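Local structure of putative fusidic acid resistance protein (Staphylococcus aureus, 2YB5) at residues I7-F12 and V82-F87; Y20-L25 and F40-I45; T115-Y120 and C197-D202. The protein confers resistance to the antibiotic fusidic acid, probably by binding elongation factor G and promoting its clearance from the ribosome. One frame throughout, in Å; residues are numbered along the deposited sequence.

Contact 1: I7-F12 and V82-F87; sequences IEVYKF and VYIQDF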
loop_
_atom_site.group_PDB
_atom_site.type_symbol
_atom_site.label_atom_id
_atom_site.label_comp_id
_atom_site.label_asym_id
_atom_site.label_seq_id
_atom_site.Cartn_x
_atom_site.Cartn_y
_atom_site.Cartn_z
ATOM N N ILE A 7 -7.933 0.564 10.894
ATOM C CA ILE A 7 -7.008 -0.358 10.228
ATOM C C ILE A 7 -5.976 0.379 9.394
ATOM O O ILE A 7 -6.169 1.533 9.021
ATOM C CB ILE A 7 -7.761 -1.371 9.311
ATOM C CG1 ILE A 7 -8.586 -0.647 8.239
ATOM C CG2 ILE A 7 -8.656 -2.274 10.149
ATOM C CD1 ILE A 7 -8.918 -1.508 7.047
ATOM N N GLU A 8 -4.886 -0.310 9.080
ATOM C CA GLU A 8 -3.835 0.269 8.249
ATOM C C GLU A 8 -4.289 0.373 6.794
ATOM O O GLU A 8 -5.168 -0.370 6.347
ATOM C CB GLU A 8 -2.557 -0.560 8.363
ATOM C CG GLU A 8 -2.010 -0.675 9.794
ATOM C CD GLU A 8 -1.714 0.673 10.436
ATOM O OE1 GLU A 8 -1.275 1.606 9.722
ATOM O OE2 GLU A 8 -1.912 0.801 11.665
ATOM N N VAL A 9 -3.715 1.330 6.077
ATOM C CA VAL A 9 -3.994 1.526 4.654
ATOM C C VAL A 9 -3.760 0.237 3.848
ATOM O O VAL A 9 -4.566 -0.117 2.977
ATOM C CB VAL A 9 -3.120 2.685 4.073
ATOM C CG1 VAL A 9 -3.119 2.673 2.557
ATOM C CG2 VAL A 9 -3.608 4.040 4.597
ATOM N N TYR A 10 -2.659 -0.462 4.127
ATOM C CA TYR A 10 -2.383 -1.725 3.421
ATOM C C TYR A 10 -3.438 -2.827 3.688
ATOM O O TYR A 10 -3.735 -3.617 2.804
ATOM C CB TYR A 10 -0.965 -2.225 3.690
ATOM C CG TYR A 10 -0.654 -2.616 5.112
ATOM C CD1 TYR A 10 -0.897 -3.910 5.573
ATOM C CD2 TYR A 10 -0.067 -1.709 5.987
ATOM C CE1 TYR A 10 -0.591 -4.280 6.877
ATOM C CE2 TYR A 10 0.240 -2.065 7.286
ATOM C CZ TYR A 10 -0.020 -3.347 7.724
ATOM O OH TYR A 10 0.297 -3.686 9.016
ATOM N N LYS A 11 -4.027 -2.847 4.884
ATOM C CA LYS A 11 -5.128 -3.777 5.182
ATOM C C LYS A 11 -6.377 -3.437 4.388
ATOM O O LYS A 11 -7.112 -4.342 3.979
ATOM C CB LYS A 11 -5.466 -3.816 6.679
ATOM C CG LYS A 11 -4.397 -4.484 7.544
ATOM C CD LYS A 11 -4.446 -6.005 7.422
ATOM C CE LYS A 11 -3.362 -6.705 8.245
ATOM N NZ LYS A 11 -3.555 -8.203 8.239
ATOM N N PHE A 12 -6.615 -2.149 4.161
ATOM C CA PHE A 12 -7.732 -1.731 3.331
ATOM C C PHE A 12 -7.547 -2.167 1.875
ATOM O O PHE A 12 -8.509 -2.525 1.201
ATOM C CB PHE A 12 -7.956 -0.216 3.409
ATOM C CG PHE A 12 -9.091 0.262 2.542
ATOM C CD1 PHE A 12 -10.391 0.253 3.017
ATOM C CD2 PHE A 12 -8.857 0.693 1.240
ATOM C CE1 PHE A 12 -11.448 0.689 2.218
ATOM C CE2 PHE A 12 -9.912 1.111 0.430
ATOM C CZ PHE A 12 -11.206 1.114 0.922
ATOM N N VAL A 82 -13.627 5.508 6.279
ATOM C CA VAL A 82 -13.694 6.199 7.566
ATOM C C VAL A 82 -12.911 5.460 8.656
ATOM O O VAL A 82 -12.405 6.085 9.583
ATOM C CB VAL A 82 -15.168 6.384 8.030
ATOM C CG1 VAL A 82 -15.970 7.165 6.987
ATOM C CG2 VAL A 82 -15.826 5.041 8.317
ATOM N N TYR A 83 -12.797 4.136 8.530
ATOM C CA TYR A 83 -12.066 3.330 9.515
ATOM C C TYR A 83 -10.559 3.221 9.229
ATOM O O TYR A 83 -9.860 2.504 9.941
ATOM C CB TYR A 83 -12.673 1.916 9.622
ATOM C CG TYR A 83 -14.130 1.851 10.069
ATOM C CD1 TYR A 83 -14.664 2.787 10.955
ATOM C CD2 TYR A 83 -14.965 0.827 9.625
ATOM C CE1 TYR A 83 -15.994 2.715 11.365
ATOM C CE2 TYR A 83 -16.299 0.747 10.034
ATOM C CZ TYR A 83 -16.804 1.695 10.904
ATOM O OH TYR A 83 -18.120 1.626 11.314
ATOM N N ILE A 84 -10.059 3.913 8.202
ATOM C CA ILE A 84 -8.639 3.835 7.835
ATOM C C ILE A 84 -7.783 4.772 8.687
ATOM O O ILE A 84 -8.027 5.982 8.725
ATOM C CB ILE A 84 -8.393 4.224 6.355
ATOM C CG1 ILE A 84 -9.166 3.309 5.404
ATOM C CG2 ILE A 84 -6.906 4.179 6.033
ATOM C CD1 ILE A 84 -9.049 3.711 3.933
ATOM N N GLN A 85 -6.768 4.205 9.337
ATOM C CA GLN A 85 -5.745 4.981 10.050
ATOM C C GLN A 85 -4.859 5.743 9.064
ATOM O O GLN A 85 -4.082 5.131 8.319
ATOM C CB GLN A 85 -4.880 4.035 10.895
ATOM C CG GLN A 85 -3.749 4.690 11.672
ATOM C CD GLN A 85 -4.228 5.492 12.861
ATOM O OE1 GLN A 85 -3.865 6.658 13.011
ATOM N NE2 GLN A 85 -5.041 4.877 13.718
ATOM N N ASP A 86 -4.966 7.068 9.060
ATOM C CA ASP A 86 -4.174 7.905 8.150
ATOM C C ASP A 86 -2.675 7.759 8.372
ATOM O O ASP A 86 -2.202 7.526 9.484
ATOM C CB ASP A 86 -4.525 9.389 8.304
ATOM C CG ASP A 86 -5.900 9.714 7.804
ATOM O OD1 ASP A 86 -6.872 9.423 8.527
ATOM O OD2 ASP A 86 -6.006 10.280 6.697
ATOM N N PHE A 87 -1.937 7.902 7.279
ATOM C CA PHE A 87 -0.487 7.967 7.322
ATOM C C PHE A 87 -0.102 9.313 7.928
ATOM O O PHE A 87 -0.573 10.347 7.472
ATOM C CB PHE A 87 0.062 7.851 5.904
ATOM C CG PHE A 87 1.552 7.814 5.826
ATOM C CD1 PHE A 87 2.226 6.610 5.887
ATOM C CD2 PHE A 87 2.285 8.988 5.687
ATOM C CE1 PHE A 87 3.607 6.558 5.798
ATOM C CE2 PHE A 87 3.659 8.953 5.609
ATOM C CZ PHE A 87 4.326 7.731 5.664
HETATM O O HOH W 1 -2.346 3.326 7.738
#
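A single parallel beta bridge between Ile7 and Ile84 brings the chain entering helix 9-27 against the loop that follows helix 70-80. The evidence is a pair of backbone bonds from Ile7, to Tyr83 O and Gln85 N, the pattern of a parallel bridge, though the chains soon diverge. Gln85 N donates to Ile7 O at 2.8 Å with an N-H...O angle of 163°. On the other side of the bridge, Ile7 N reaches Tyr83 O at 2.9 Å, although the position of that oxygen is less certain.

Next to the bridge, Glu8 takes the N-cap position of the helix, and its backbone O accepts from Phe12 N at 3.2 Å. One water then carries the polar link across the contact. It accepts from Val9 N at 2.9 Å, so a first-turn amide has a partner, and it donates both to Glu8 OE1 and to Gln85 O, the latter at 2.6 Å. Three groups therefore fix the water, and the cap is tied to the opposing loop.

Beside these polar links the apolar work falls to Ile84, whose two branches go to different residues. CG2 lies against Val9 CG2 at 3.6 Å. The other branch carries CD1 over one face of the Phe12 ring, 3.9 Å from the centroid and only 19° off the ring normal, which makes a CH-pi contact. In Phe12, CG anti to the backbone N (chi1 179°) sends the ring toward the loop, and chi2 sets its face.

Farther along the loop, Asp86 forms a salt bridge with Lys116 and a hydrogen bond with Thr115, and Phe87 pairs by backbone with Thr115. The whole is an isolated parallel bridge beside a water-linked helix N-cap, closing the N-terminal helical part where the chain leaves it.

Contact 2: Y20-L25 and F40-I45; sequences YQLIKL and FLLNEI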
loop_
_atom_site.group_PDB
_atom_site.type_symbol
_atom_site.label_atom_id
_atom_site.label_comp_id
_atom_site.label_asym_id
_atom_site.label_seq_id
_atom_site.Cartn_x
_atom_site.Cartn_y
_atom_site.Cartn_z
ATOM N N TYR A 20 -13.055 -7.821 -4.639
ATOM C CA TYR A 20 -13.011 -8.099 -6.081
ATOM C C TYR A 20 -12.885 -9.592 -6.359
ATOM O O TYR A 20 -13.399 -10.070 -7.362
ATOM C CB TYR A 20 -11.854 -7.381 -6.790
ATOM C CG TYR A 20 -11.868 -5.858 -6.771
ATOM C CD1 TYR A 20 -13.058 -5.126 -6.712
ATOM C CD2 TYR A 20 -10.670 -5.149 -6.823
ATOM C CE1 TYR A 20 -13.043 -3.721 -6.705
ATOM C CE2 TYR A 20 -10.645 -3.757 -6.818
ATOM C CZ TYR A 20 -11.827 -3.049 -6.756
ATOM O OH TYR A 20 -11.764 -1.666 -6.742
ATOM N N GLN A 21 -12.190 -10.323 -5.491
ATOM C CA GLN A 21 -12.086 -11.766 -5.651
ATOM C C GLN A 21 -13.467 -12.408 -5.500
ATOM O O GLN A 21 -13.794 -13.319 -6.236
ATOM C CB GLN A 21 -11.085 -12.378 -4.666
ATOM C CG GLN A 21 -10.660 -13.829 -5.017
ATOM C CD GLN A 21 -9.555 -13.919 -6.079
ATOM O OE1 GLN A 21 -9.198 -12.931 -6.714
ATOM N NE2 GLN A 21 -9.005 -15.110 -6.256
ATOM N N LEU A 22 -14.265 -11.911 -4.553
ATOM C CA LEU A 22 -15.650 -12.341 -4.386
ATOM C C LEU A 22 -16.460 -12.132 -5.659
ATOM O O LEU A 22 -17.282 -12.973 -6.020
ATOM C CB LEU A 22 -16.331 -11.591 -3.233
ATOM C CG LEU A 22 -16.351 -12.253 -1.858
ATOM C CD1 LEU A 22 -17.116 -11.363 -0.870
ATOM C CD2 LEU A 22 -16.987 -13.629 -1.931
ATOM N N ILE A 23 -16.225 -11.006 -6.328
ATOM C CA ILE A 23 -16.887 -10.712 -7.594
ATOM C C ILE A 23 -16.480 -11.692 -8.705
ATOM O O ILE A 23 -17.303 -12.045 -9.549
ATOM C CB ILE A 23 -16.630 -9.261 -8.030
ATOM C CG1 ILE A 23 -17.386 -8.303 -7.100
ATOM C CG2 ILE A 23 -17.070 -9.044 -9.472
ATOM C CD1 ILE A 23 -17.036 -6.831 -7.300
ATOM N N LYS A 24 -15.222 -12.129 -8.707
ATOM C CA LYS A 24 -14.778 -13.172 -9.643
ATOM C C LYS A 24 -15.587 -14.447 -9.418
ATOM O O LYS A 24 -16.121 -15.020 -10.364
ATOM C CB LYS A 24 -13.281 -13.472 -9.493
ATOM C CG LYS A 24 -12.345 -12.440 -10.120
ATOM C CD LYS A 24 -10.901 -12.722 -9.714
ATOM C CE LYS A 24 -9.894 -12.058 -10.633
ATOM N NZ LYS A 24 -8.488 -12.222 -10.130
ATOM N N LEU A 25 -15.685 -14.876 -8.161
ATOM C CA LEU A 25 -16.507 -16.036 -7.806
ATOM C C LEU A 25 -17.959 -15.857 -8.250
ATOM O O LEU A 25 -18.528 -16.750 -8.863
ATOM C CB LEU A 25 -16.450 -16.325 -6.299
ATOM C CG LEU A 25 -15.384 -17.321 -5.821
ATOM C CD1 LEU A 25 -14.018 -17.022 -6.402
ATOM C CD2 LEU A 25 -15.325 -17.333 -4.301
ATOM N N PHE A 40 -14.582 -18.424 2.747
ATOM C CA PHE A 40 -13.186 -18.075 2.980
ATOM C C PHE A 40 -12.951 -16.567 2.833
ATOM O O PHE A 40 -12.441 -15.926 3.747
ATOM C CB PHE A 40 -12.244 -18.821 2.035
ATOM C CG PHE A 40 -10.808 -18.374 2.155
ATOM C CD1 PHE A 40 -10.070 -18.677 3.296
ATOM C CD2 PHE A 40 -10.204 -17.624 1.147
ATOM C CE1 PHE A 40 -8.751 -18.266 3.422
ATOM C CE2 PHE A 40 -8.876 -17.202 1.261
ATOM C CZ PHE A 40 -8.151 -17.522 2.401
ATOM N N LEU A 41 -13.319 -16.030 1.670
ATOM C CA LEU A 41 -13.173 -14.607 1.365
ATOM C C LEU A 41 -13.855 -13.761 2.438
ATOM O O LEU A 41 -13.256 -12.841 2.991
ATOM C CB LEU A 41 -13.786 -14.290 -0.002
ATOM C CG LEU A 41 -13.018 -14.674 -1.278
ATOM C CD1 LEU A 41 -12.186 -15.911 -1.106
ATOM C CD2 LEU A 41 -13.946 -14.838 -2.458
ATOM N N LEU A 42 -15.101 -14.092 2.752
ATOM C CA LEU A 42 -15.852 -13.312 3.734
ATOM C C LEU A 42 -15.149 -13.295 5.093
ATOM O O LEU A 42 -15.013 -12.226 5.715
ATOM C CB LEU A 42 -17.277 -13.837 3.863
ATOM C CG LEU A 42 -18.138 -13.659 2.611
ATOM C CD1 LEU A 42 -19.517 -14.302 2.832
ATOM C CD2 LEU A 42 -18.256 -12.180 2.242
ATOM N N ASN A 43 -14.670 -14.463 5.533
ATOM C CA ASN A 43 -13.960 -14.553 6.813
ATOM C C ASN A 43 -12.607 -13.839 6.841
ATOM O O ASN A 43 -12.205 -13.356 7.899
ATOM C CB ASN A 43 -13.806 -16.005 7.277
ATOM C CG ASN A 43 -14.986 -16.481 8.127
ATOM O OD1 ASN A 43 -15.564 -15.713 8.904
ATOM N ND2 ASN A 43 -15.330 -17.753 7.998
ATOM N N GLU A 44 -11.912 -13.771 5.702
ATOM C CA GLU A 44 -10.667 -12.987 5.604
ATOM C C GLU A 44 -10.933 -11.505 5.812
ATOM O O GLU A 44 -10.182 -10.825 6.516
ATOM C CB GLU A 44 -9.984 -13.182 4.247
ATOM C CG GLU A 44 -9.423 -14.583 4.021
ATOM C CD GLU A 44 -8.213 -14.860 4.882
ATOM O OE1 GLU A 44 -7.170 -14.192 4.670
ATOM O OE2 GLU A 44 -8.303 -15.742 5.769
ATOM N N ILE A 45 -11.991 -11.001 5.189
ATOM C CA ILE A 45 -12.365 -9.597 5.336
ATOM C C ILE A 45 -12.699 -9.276 6.789
ATOM O O ILE A 45 -12.223 -8.272 7.338
ATOM C CB ILE A 45 -13.565 -9.233 4.442
ATOM C CG1 ILE A 45 -13.161 -9.339 2.969
ATOM C CG2 ILE A 45 -14.089 -7.820 4.771
ATOM C CD1 ILE A 45 -14.292 -9.202 1.997
#
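The shortest polar bond in these two segments, Glu44 N to Phe40 O at 3.0 Å, is an ordinary i to i-4 helical hydrogen bond, and no hydrogen bond crosses to the other helix, where Leu22, Leu25, Leu41 and Leu42 make the contact. Equivalent bonds, Leu25 N to Gln21 O and Ile45 N to Leu41 O, repeat the pattern; across the helices the contact is mostly between leucine methyls.

Leu41 is the central side chain. Its CD2 meets Leu22 CD2 at 3.3 Å and Leu25 CD2 at 3.4 Å, and the two approaches differ in kind. Leu22 and Leu41 slide past each other in opposite directions, and Leu41 CB also lies 3.8 Å from Leu22 CG. Leu25 and Leu41 instead point at one another, tip to tip. The other methyl of Leu22, CD1, turns to Leu42 CD2 at 3.4 Å, with the two side chains crossing at about a right angle.

All three methyl pairs are tighter than usual van der Waals contact. In Leu22 chi1, at -95°, is off the staggered position; the packing may be strained or the branches imprecisely placed.

Leu25 also touches Met31 and His34, while Ile63 packs on Leu42 from helix 59-63. The segment axes approach to 10.2 Å and run at 168°, nearly antiparallel, and a short loop joins the two helices. Such geometry identifies a helical hairpin, here the leucine-packed end of the N-terminal helical bundle.

Contact 3: T115-Y120 and C197-D202; sequences TKEISY and CNQNLD. With ZN (zinc ion), chain C.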
loop_
_atom_site.group_PDB
_atom_site.type_symbol
_atom_site.label_atom_id
_atom_site.label_comp_id
_atom_site.label_asym_id
_atom_site.label_seq_id
_atom_site.Cartn_x
_atom_site.Cartn_y
_atom_site.Cartn_z
ATOM N N THR A 115 -3.797 10.870 2.567
ATOM C CA THR A 115 -3.130 10.105 3.622
ATOM C C THR A 115 -3.819 8.779 3.968
ATOM O O THR A 115 -3.254 7.968 4.694
ATOM C CB THR A 115 -2.886 10.958 4.901
ATOM O OG1 THR A 115 -4.113 11.539 5.353
ATOM C CG2 THR A 115 -1.874 12.054 4.614
ATOM N N LYS A 116 -5.015 8.548 3.426
ATOM C CA LYS A 116 -5.679 7.251 3.556
ATOM C C LYS A 116 -5.327 6.312 2.383
ATOM O O LYS A 116 -5.919 5.244 2.247
ATOM C CB LYS A 116 -7.199 7.434 3.638
ATOM C CG LYS A 116 -7.664 8.262 4.835
ATOM C CD LYS A 116 -9.158 8.532 4.765
ATOM C CE LYS A 116 -9.632 9.392 5.913
ATOM N NZ LYS A 116 -9.577 8.685 7.223
ATOM N N GLU A 117 -4.388 6.732 1.536
ATOM C CA GLU A 117 -4.013 5.969 0.348
ATOM C C GLU A 117 -2.556 5.565 0.308
ATOM O O GLU A 117 -2.113 4.951 -0.677
ATOM C CB GLU A 117 -4.315 6.775 -0.914
ATOM C CG GLU A 117 -5.756 7.192 -1.067
ATOM C CD GLU A 117 -6.024 7.718 -2.458
ATOM O OE1 GLU A 117 -5.229 8.566 -2.924
ATOM O OE2 GLU A 117 -7.008 7.274 -3.087
ATOM N N ILE A 118 -1.804 5.868 1.359
ATOM C CA ILE A 118 -0.399 5.479 1.389
ATOM C C ILE A 118 -0.015 4.746 2.663
ATOM O O ILE A 118 -0.410 5.127 3.768
ATOM C CB ILE A 118 0.556 6.670 1.141
ATOM C CG1 ILE A 118 0.219 7.867 2.015
ATOM C CG2 ILE A 118 0.555 7.075 -0.335
ATOM C CD1 ILE A 118 1.354 8.897 2.025
ATOM N N SER A 119 0.725 3.660 2.471
ATOM C CA SER A 119 1.374 2.935 3.541
ATOM C C SER A 119 2.798 3.450 3.689
ATOM O O SER A 119 3.401 3.344 4.750
ATOM C CB SER A 119 1.399 1.447 3.227
ATOM O OG SER A 119 0.081 0.925 3.236
ATOM N N TYR A 120 3.351 3.973 2.606
ATOM C CA TYR A 120 4.634 4.647 2.683
ATOM C C TYR A 120 4.663 5.871 1.776
ATOM O O TYR A 120 3.981 5.916 0.752
ATOM C CB TYR A 120 5.765 3.677 2.330
ATOM C CG TYR A 120 5.932 3.347 0.877
ATOM C CD1 TYR A 120 6.703 4.146 0.045
ATOM C CD2 TYR A 120 5.358 2.187 0.336
ATOM C CE1 TYR A 120 6.873 3.821 -1.305
ATOM C CE2 TYR A 120 5.513 1.867 -0.984
ATOM C CZ TYR A 120 6.286 2.675 -1.802
ATOM O OH TYR A 120 6.454 2.337 -3.124
ATOM N N CYS A 197 2.119 2.467 -6.690
ATOM C CA CYS A 197 2.603 1.374 -5.819
ATOM C C CYS A 197 1.745 1.189 -4.556
ATOM O O CYS A 197 1.351 0.070 -4.218
ATOM C CB CYS A 197 4.047 1.654 -5.369
ATOM S SG CYS A 197 4.879 0.256 -4.589
ATOM N N ASN A 198 1.474 2.297 -3.875
ATOM C CA ASN A 198 0.696 2.273 -2.633
ATOM C C ASN A 198 -0.763 1.848 -2.810
ATOM O O ASN A 198 -1.376 1.367 -1.863
ATOM C CB ASN A 198 0.775 3.620 -1.924
ATOM C CG ASN A 198 2.004 3.734 -1.051
ATOM O OD1 ASN A 198 2.003 3.255 0.083
ATOM N ND2 ASN A 198 3.067 4.365 -1.575
ATOM N N GLN A 199 -1.297 2.013 -4.025
ATOM C CA GLN A 199 -2.614 1.464 -4.389
ATOM C C GLN A 199 -2.569 -0.057 -4.530
ATOM O O GLN A 199 -3.584 -0.722 -4.346
ATOM C CB GLN A 199 -3.137 2.077 -5.703
ATOM C CG GLN A 199 -3.414 3.582 -5.654
ATOM C CD GLN A 199 -4.565 3.938 -4.741
ATOM O OE1 GLN A 199 -4.516 3.689 -3.536
ATOM N NE2 GLN A 199 -5.621 4.528 -5.307
ATOM N N ASN A 200 -1.398 -0.597 -4.860
ATOM C CA ASN A 200 -1.214 -2.039 -5.022
ATOM C C ASN A 200 -0.725 -2.749 -3.757
ATOM O O ASN A 200 -0.853 -3.967 -3.640
ATOM C CB ASN A 200 -0.175 -2.327 -6.121
ATOM C CG ASN A 200 -0.447 -1.573 -7.426
ATOM O OD1 ASN A 200 -1.595 -1.199 -7.727
ATOM N ND2 ASN A 200 0.629 -1.345 -8.212
ATOM N N LEU A 201 -0.115 -2.009 -2.839
ATOM C CA LEU A 201 0.609 -2.637 -1.735
ATOM C C LEU A 201 -0.342 -3.165 -0.657
ATOM O O LEU A 201 -0.965 -2.385 0.065
ATOM C CB LEU A 201 1.611 -1.650 -1.118
ATOM C CG LEU A 201 2.413 -2.139 0.090
ATOM C CD1 LEU A 201 3.219 -3.402 -0.239
ATOM C CD2 LEU A 201 3.339 -1.016 0.610
ATOM N N ASP A 202 -0.433 -4.488 -0.527
ATOM C CA ASP A 202 -1.369 -5.068 0.452
ATOM C C ASP A 202 -0.715 -5.610 1.726
ATOM O O ASP A 202 -1.419 -6.112 2.597
ATOM C CB ASP A 202 -2.250 -6.134 -0.187
ATOM C CG ASP A 202 -1.462 -7.307 -0.726
ATOM O OD1 ASP A 202 -0.264 -7.452 -0.398
ATOM O OD2 ASP A 202 -2.048 -8.080 -1.493
HETATM ZN ZN ZN C . 5.066 -1.121 -6.581
HETATM O O HOH W 2 -0.773 0.274 0.713
#
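Asn198 uses its side-chain amide to hold the backbone of Ser119 and Tyr120. Its OD1 accepts two N-H groups from the same face of the amide plane: Ser119 N at 2.7 Å, placed well above that plane, and Tyr120 N at 2.9 Å, tilted less and with the straighter bond (165°). ND2 donates weakly to Tyr120 O, its angle at the hydrogen being 120°, and has a second acceptor in Ser194 O.

The same ND2 lies over the centre of one face of the Tyr120 ring, 3.5 Å above it, with amide and ring planes 50° apart. Tyr120 thus offers both its backbone and its ring to one amide.

Water 2 links three more polar atoms. It accepts from Ser119 OG at 2.7 Å and donates to the carbonyls of Asn198 and Leu201.

Cys197 SG binds the zinc ion at 2.4 Å and stands at the edge of the Tyr120 ring, a sulfur-aromatic contact whose detail is doubtful because the hydroxyl is modelled too close to the sulfur. Leu201 CD2 also meets the ring edge, 3.8 Å from Tyr120 CD2.

Cys158, Cys161 and Cys191 complete the metal site of this treble-clef-type zinc finger. Leu207 of helix 204-214 and Ile133 and Tyr135 of strand 130-136 pack on Tyr120, while Val9 and Tyr10 of helix 9-27 touch Ser119, setting the contact between sheet, zinc-site helix and N-terminal helix.

Overall arrangement
Contacts 1 and 2 share helix 9-27, contact 1 at its start and contact 2 farther along, with centres 19 Å apart; contact 2 is nested within the chain loop that contact 1 closes. Contact 3 belongs to the zinc-finger part, yet its centre is 9 Å from that of contact 1 and the two touch: Phe87 CE1 packs on Ser119 O at 3.4 Å. Contact 3 is buried near the middle of the chain and held by hydrogen bonds from one side-chain amide, with a zinc ligand at its edge; contact 1 is partly buried and mixes backbone pairing with a water and a ring, and contact 2, also buried but far from the centre, is wholly aliphatic across its interface.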